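Local coordinates for designed Anbu Protein (PDB 5LOY) that is a consensus-designed form of Anbu, the ancestral beta subunit related to the proteasome, which probably hydrolyses peptide bonds and here assembles into a helical array, at residues N109-L114 against F144-T149; L191-Y196 against R207-D212. One frame throughout, in Å; residues are numbered along the deposited sequence.

Interaction 1 (N109-L114 against F144-T149)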
loop_
_atom_site.group_PDB
_atom_site.type_symbol
_atom_site.label_atom_id
_atom_site.label_comp_id
_atom_site.label_asym_id
_atom_site.label_seq_id
_atom_site.Cartn_x
_atom_site.Cartn_y
_atom_site.Cartn_z
ATOM N N ASN A 109 -7.323 -19.073 6.337
ATOM C CA ASN A 109 -5.912 -18.806 6.619
ATOM C C ASN A 109 -5.651 -17.764 7.680
ATOM O O ASN A 109 -6.462 -16.867 7.899
ATOM C CB ASN A 109 -5.167 -18.391 5.359
ATOM C CG ASN A 109 -4.815 -19.568 4.480
ATOM O OD1 ASN A 109 -5.050 -20.713 4.821
ATOM N ND2 ASN A 109 -4.267 -19.272 3.325
ATOM N N ALA A 110 -4.491 -17.893 8.319
ATOM C CA ALA A 110 -4.100 -17.012 9.402
ATOM C C ALA A 110 -2.607 -16.833 9.433
ATOM O O ALA A 110 -1.861 -17.558 8.802
ATOM C CB ALA A 110 -4.581 -17.568 10.730
ATOM N N SER A 111 -2.177 -15.858 10.202
ATOM C CA SER A 111 -0.804 -15.397 10.136
ATOM C C SER A 111 -0.435 -14.682 11.446
ATOM O O SER A 111 -1.297 -14.072 12.071
ATOM C CB SER A 111 -0.692 -14.443 8.945
ATOM O OG SER A 111 0.651 -14.232 8.662
ATOM N N PHE A 112 0.831 -14.738 11.857
ATOM C CA PHE A 112 1.213 -14.192 13.150
ATOM C C PHE A 112 2.561 -13.492 13.136
ATOM O O PHE A 112 3.433 -13.781 12.305
ATOM C CB PHE A 112 1.282 -15.310 14.185
ATOM C CG PHE A 112 0.016 -16.131 14.300
ATOM C CD1 PHE A 112 -0.214 -17.197 13.452
ATOM C CD2 PHE A 112 -0.936 -15.823 15.253
ATOM C CE1 PHE A 112 -1.371 -17.931 13.540
ATOM C CE2 PHE A 112 -2.079 -16.558 15.357
ATOM C CZ PHE A 112 -2.302 -17.617 14.501
ATOM N N ILE A 113 2.745 -12.612 14.116
ATOM C CA ILE A 113 4.043 -12.054 14.433
ATOM C C ILE A 113 4.339 -12.361 15.880
ATOM O O ILE A 113 3.466 -12.199 16.743
ATOM C CB ILE A 113 4.049 -10.535 14.252
ATOM C CG1 ILE A 113 4.079 -10.213 12.764
ATOM C CG2 ILE A 113 5.257 -9.904 14.937
ATOM C CD1 ILE A 113 3.807 -8.748 12.458
ATOM N N LEU A 114 5.548 -12.834 16.153
ATOM C CA LEU A 114 5.901 -13.288 17.480
ATOM C C LEU A 114 7.218 -12.674 17.818
ATOM O O LEU A 114 8.182 -12.816 17.072
ATOM C CB LEU A 114 6.041 -14.814 17.510
ATOM C CG LEU A 114 6.491 -15.362 18.872
ATOM C CD1 LEU A 114 5.328 -15.367 19.836
ATOM C CD2 LEU A 114 7.036 -16.759 18.769
ATOM N N PHE A 144 8.338 -6.436 10.561
ATOM C CA PHE A 144 7.364 -7.267 9.863
ATOM C C PHE A 144 5.973 -6.674 9.990
ATOM O O PHE A 144 5.671 -5.953 10.937
ATOM C CB PHE A 144 7.315 -8.668 10.451
ATOM C CG PHE A 144 8.559 -9.495 10.215
ATOM C CD1 PHE A 144 9.119 -9.624 8.949
ATOM C CD2 PHE A 144 9.107 -10.225 11.258
ATOM C CE1 PHE A 144 10.239 -10.410 8.748
ATOM C CE2 PHE A 144 10.207 -11.020 11.061
ATOM C CZ PHE A 144 10.788 -11.101 9.801
ATOM N N GLN A 145 5.116 -7.018 9.036
ATOM C CA GLN A 145 3.730 -6.542 9.015
ATOM C C GLN A 145 2.839 -7.676 8.586
ATOM O O GLN A 145 3.226 -8.462 7.716
ATOM C CB GLN A 145 3.538 -5.458 7.948
ATOM C CG GLN A 145 4.512 -4.284 7.934
ATOM C CD GLN A 145 4.301 -3.444 6.686
ATOM O OE1 GLN A 145 4.773 -3.790 5.609
ATOM N NE2 GLN A 145 3.563 -2.338 6.830
ATOM N N ILE A 146 1.633 -7.726 9.131
ATOM C CA ILE A 146 0.622 -8.685 8.671
ATOM C C ILE A 146 -0.721 -7.965 8.564
ATOM O O ILE A 146 -0.904 -6.907 9.189
ATOM C CB ILE A 146 0.497 -9.900 9.608
ATOM C CG1 ILE A 146 0.144 -9.482 11.028
ATOM C CG2 ILE A 146 1.796 -10.701 9.635
ATOM C CD1 ILE A 146 0.097 -10.639 12.005
ATOM N N GLY A 147 -1.649 -8.532 7.783
ATOM C CA GLY A 147 -2.961 -7.904 7.530
ATOM C C GLY A 147 -2.951 -7.130 6.238
ATOM O O GLY A 147 -2.371 -7.585 5.274
ATOM N N GLU A 148 -3.558 -5.941 6.230
ATOM C CA GLU A 148 -3.391 -4.973 5.121
ATOM C C GLU A 148 -2.172 -4.113 5.387
ATOM O O GLU A 148 -2.223 -3.196 6.199
ATOM C CB GLU A 148 -4.593 -4.041 5.019
ATOM C CG GLU A 148 -5.790 -4.641 4.295
ATOM C CD GLU A 148 -5.520 -5.036 2.842
ATOM O OE1 GLU A 148 -4.726 -4.363 2.137
ATOM O OE2 GLU A 148 -6.119 -6.040 2.394
ATOM N N THR A 149 -1.087 -4.385 4.682
ATOM C CA THR A 149 0.238 -3.876 5.049
ATOM C C THR A 149 0.857 -2.817 4.095
ATOM O O THR A 149 1.764 -2.103 4.471
ATOM C CB THR A 149 1.213 -5.063 5.094
ATOM O OG1 THR A 149 1.336 -5.622 3.779
ATOM C CG2 THR A 149 0.692 -6.161 6.012
#

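Interaction 2 (L191-Y196 against R207-D212)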
loop_
_atom_site.group_PDB
_atom_site.type_symbol
_atom_site.label_atom_id
_atom_site.label_comp_id
_atom_site.label_asym_id
_atom_site.label_seq_id
_atom_site.Cartn_x
_atom_site.Cartn_y
_atom_site.Cartn_z
ATOM N N LEU A 191 -6.443 0.812 18.731
ATOM C CA LEU A 191 -5.146 0.136 18.606
ATOM C C LEU A 191 -4.609 -0.256 19.934
ATOM O O LEU A 191 -4.913 0.364 20.932
ATOM C CB LEU A 191 -4.034 1.030 18.052
ATOM C CG LEU A 191 -4.357 2.002 16.937
ATOM C CD1 LEU A 191 -3.077 2.668 16.491
ATOM C CD2 LEU A 191 -5.031 1.271 15.787
ATOM N N ASP A 192 -3.761 -1.278 19.911
ATOM C CA ASP A 192 -2.925 -1.653 21.038
ATOM C C ASP A 192 -1.475 -1.330 20.665
ATOM O O ASP A 192 -1.058 -1.518 19.514
ATOM C CB ASP A 192 -3.119 -3.135 21.391
ATOM C CG ASP A 192 -4.501 -3.416 22.007
ATOM O OD1 ASP A 192 -4.691 -3.111 23.210
ATOM O OD2 ASP A 192 -5.421 -3.899 21.282
ATOM N N LEU A 193 -0.746 -0.783 21.630
ATOM C CA LEU A 193 0.637 -0.408 21.456
ATOM C C LEU A 193 1.471 -0.912 22.636
ATOM O O LEU A 193 1.105 -0.683 23.800
ATOM C CB LEU A 193 0.755 1.105 21.382
ATOM C CG LEU A 193 2.199 1.637 21.325
ATOM C CD1 LEU A 193 2.849 1.281 19.987
ATOM C CD2 LEU A 193 2.236 3.145 21.547
ATOM N N LEU A 194 2.590 -1.586 22.341
ATOM C CA LEU A 194 3.490 -2.081 23.386
ATOM C C LEU A 194 4.927 -1.775 23.025
ATOM O O LEU A 194 5.366 -2.058 21.918
ATOM C CB LEU A 194 3.283 -3.574 23.569
ATOM C CG LEU A 194 3.935 -4.216 24.787
ATOM C CD1 LEU A 194 3.202 -5.513 25.129
ATOM C CD2 LEU A 194 5.417 -4.487 24.590
ATOM N N VAL A 195 5.641 -1.180 23.968
ATOM C CA VAL A 195 7.036 -0.791 23.780
ATOM C C VAL A 195 7.881 -1.473 24.835
ATOM O O VAL A 195 7.643 -1.297 26.022
ATOM C CB VAL A 195 7.226 0.742 23.915
ATOM C CG1 VAL A 195 8.713 1.110 23.862
ATOM C CG2 VAL A 195 6.476 1.467 22.821
ATOM N N TYR A 196 8.865 -2.263 24.391
ATOM C CA TYR A 196 9.656 -3.146 25.276
ATOM C C TYR A 196 11.113 -2.713 25.269
ATOM O O TYR A 196 11.720 -2.654 24.200
ATOM C CB TYR A 196 9.539 -4.631 24.818
ATOM C CG TYR A 196 10.479 -5.541 25.585
ATOM C CD1 TYR A 196 10.169 -5.953 26.878
ATOM C CD2 TYR A 196 11.693 -5.925 25.059
ATOM C CE1 TYR A 196 11.033 -6.735 27.600
ATOM C CE2 TYR A 196 12.579 -6.708 25.784
ATOM C CZ TYR A 196 12.248 -7.106 27.056
ATOM O OH TYR A 196 13.110 -7.880 27.808
ATOM N N ARG A 207 -0.405 0.270 26.155
ATOM C CA ARG A 207 -1.730 0.857 26.256
ATOM C C ARG A 207 -2.609 0.688 25.031
ATOM O O ARG A 207 -2.170 0.243 23.976
ATOM C CB ARG A 207 -1.655 2.335 26.653
ATOM C CG ARG A 207 -1.159 3.279 25.581
ATOM C CD ARG A 207 -0.981 4.672 26.189
ATOM N NE ARG A 207 -0.773 5.695 25.161
ATOM C CZ ARG A 207 -1.718 6.501 24.659
ATOM N NH1 ARG A 207 -2.977 6.428 25.071
ATOM N NH2 ARG A 207 -1.387 7.382 23.725
ATOM N N ARG A 208 -3.872 1.037 25.244
ATOM C CA ARG A 208 -4.911 1.039 24.253
ATOM C C ARG A 208 -5.179 2.502 23.818
ATOM O O ARG A 208 -5.310 3.399 24.637
ATOM C CB ARG A 208 -6.144 0.365 24.865
ATOM C CG ARG A 208 -7.418 0.405 24.028
ATOM C CD ARG A 208 -8.358 -0.784 24.302
ATOM N NE ARG A 208 -8.066 -1.924 23.421
ATOM C CZ ARG A 208 -8.937 -2.880 23.104
ATOM N NH1 ARG A 208 -10.153 -2.862 23.618
ATOM N NH2 ARG A 208 -8.582 -3.868 22.275
ATOM N N ILE A 209 -5.211 2.723 22.511
ATOM C CA ILE A 209 -5.422 4.036 21.926
ATOM C C ILE A 209 -6.774 4.055 21.223
ATOM O O ILE A 209 -6.949 3.385 20.208
ATOM C CB ILE A 209 -4.316 4.315 20.902
ATOM C CG1 ILE A 209 -2.977 4.472 21.618
ATOM C CG2 ILE A 209 -4.598 5.586 20.112
ATOM C CD1 ILE A 209 -1.779 4.475 20.688
ATOM N N ASP A 210 -7.720 4.818 21.743
ATOM C CA ASP A 210 -9.060 4.896 21.147
ATOM C C ASP A 210 -9.303 6.199 20.378
ATOM O O ASP A 210 -8.441 7.070 20.313
ATOM C CB ASP A 210 -10.152 4.646 22.204
ATOM C CG ASP A 210 -10.239 5.746 23.262
ATOM O OD1 ASP A 210 -9.765 6.881 23.022
ATOM O OD2 ASP A 210 -10.813 5.477 24.352
ATOM N N GLU A 211 -10.483 6.333 19.787
ATOM C CA GLU A 211 -10.808 7.515 18.961
ATOM C C GLU A 211 -10.688 8.865 19.690
ATOM O O GLU A 211 -10.542 9.884 19.059
ATOM C CB GLU A 211 -12.215 7.383 18.341
ATOM C CG GLU A 211 -13.390 7.660 19.272
ATOM C CD GLU A 211 -14.752 7.321 18.640
ATOM O OE1 GLU A 211 -14.796 6.986 17.434
ATOM O OE2 GLU A 211 -15.793 7.410 19.342
ATOM N N ASP A 212 -10.755 8.864 21.014
ATOM C CA ASP A 212 -10.642 10.090 21.804
ATOM C C ASP A 212 -9.232 10.394 22.305
ATOM O O ASP A 212 -9.026 11.419 22.938
ATOM C CB ASP A 212 -11.560 9.997 23.022
ATOM C CG ASP A 212 -13.042 9.950 22.646
ATOM O OD1 ASP A 212 -13.442 10.636 21.668
ATOM O OD2 ASP A 212 -13.798 9.230 23.334
#

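Interaction 1 (N109-L114 against F144-T149)
Ser-111 lies opposite Ile-146, and Ile-113 opposite Phe-144, where two strands of facing sheets pack through their side chains. Strand 110-114 belongs to the five-stranded sheet and strand 144-147 to the six-stranded one. Together the two sheets form the beta sandwich of the Ntn-hydrolase fold, with helix layers outside it. The strand axes come within 7.4 Å, too far for backbone pairing, and no hydrogen bond joins them. Their directions differ by 151°, so the strands run roughly antiparallel.

The side chains of Ile-113 and Ile-146 make up most of the interface. They lie alongside each other, pointing opposite ways. Ile-113 CG1 lies 3.9 Å from Ile-146 CG2. Farther along, Ile-113 CD1 passes over the backbone of Phe-144 and sits 3.7 Å from Phe-144 O. Its distance to Phe-144 CB is 4.0 Å. The end of the Phe-144 side chain leads away from this contact; the side chain touches Leu-127 and Ala-137.

Ile-146 keeps CG1 between its backbone N and carbonyl carbon (chi1 58°). The rest of the chain is extended, which carries CD1 across to the opposite backbone. There CD1 stands 3.7 Å from Ser-111 O and 3.9 Å from Phe-112 CA. Leu-127 and Ala-49, from the two neighbouring strands of the five-stranded sheet, also touch Ile-146. Phe-112 points to the other face of its own sheet, where its side chain meets Val-86 of helix 79-94.

Ser-111 brings a polar group to this mostly apolar interface. Its hydroxyl is hydrogen-bonded to Ile-128 O, within its own sheet. Against the other sheet, Ser-111 OG makes a van der Waals contact with the methyl Ile-146 CG2, at 3.8 Å.

Interaction 2 (L191-Y196 against R207-D212)
Leu-191 and Ile-209 join their backbones by two hydrogen bonds. Ile-209 N gives a nearly straight bond to Leu-191 O, at 2.9 Å. Leu-191 N returns one to Ile-209 O, at 3.0 Å. Leu-193 and Arg-207 form the next hydrogen-bonded pair, with Leu-193 N to Arg-207 O at 2.9 Å and Arg-207 N to Leu-193 O at 3.0 Å. The non-hydrogen-bonded pair between them is Asp-192 and Arg-208.

The side chains of that middle pair, on one face of the sheet, add a salt bridge. Arg-208 NH2 meets Asp-192 OD2 at 3.3 Å, a weak but straight bond, with the oxygen at the edge of the guanidinium. The carboxylate and guanidinium planes are 37° apart. With chi1 at 173°, CG of Arg-208 stands opposite the backbone N, and a bend at chi3 turns the head group so that its edge meets the carboxylate. The stronger partner of Asp-192 is Arg-31, whose NH2 forms a salt bridge with Asp-192 OD1. With an alanine in place of Asp-192, Arg-208 and Arg-31 would probably be left as two like charges close together, without the carboxylate they share.

The other face of the pair of strands is mostly apolar. Leu-191 CB lies 4.4 Å from Ile-209 CB, and Leu-193 CB is 4.3 Å from Ile-209 CD1. Leu-174 of helix 166-183 packs on both Leu-191 and Ile-209. Ile-209 CG1 also covers one face of the Arg-207 guanidinium, whose charge pairs with Asp-213. Trp-239 of the second subunit packs on Leu-193 and Arg-207.

The paired strands belong to an antiparallel beta hairpin. It adds strand 205-209 beside strand 191-197 in the six-stranded sheet of the Ntn-hydrolase sandwich.

Both interactions reach the six-stranded sheet, but by different elements and in different ways. Interaction 1 ties it to the five-stranded sheet through side-chain packing, without a hydrogen bond between the segments. Its centre lies about 8 Å from that of the chain, against about 12 Å for interaction 2. Interaction 2 joins two neighbouring strands within the six-stranded sheet and relies on backbone hydrogen bonds. Both contacts are largely buried. Interaction 2 lies farther out, however, and includes an exposed arginine, a salt bridge and an approach by the second subunit. Interaction 1 is mainly apolar, led by two isoleucines. Their centres are 18 Å apart and their nearest atoms about 11 Å, so the two do not touch.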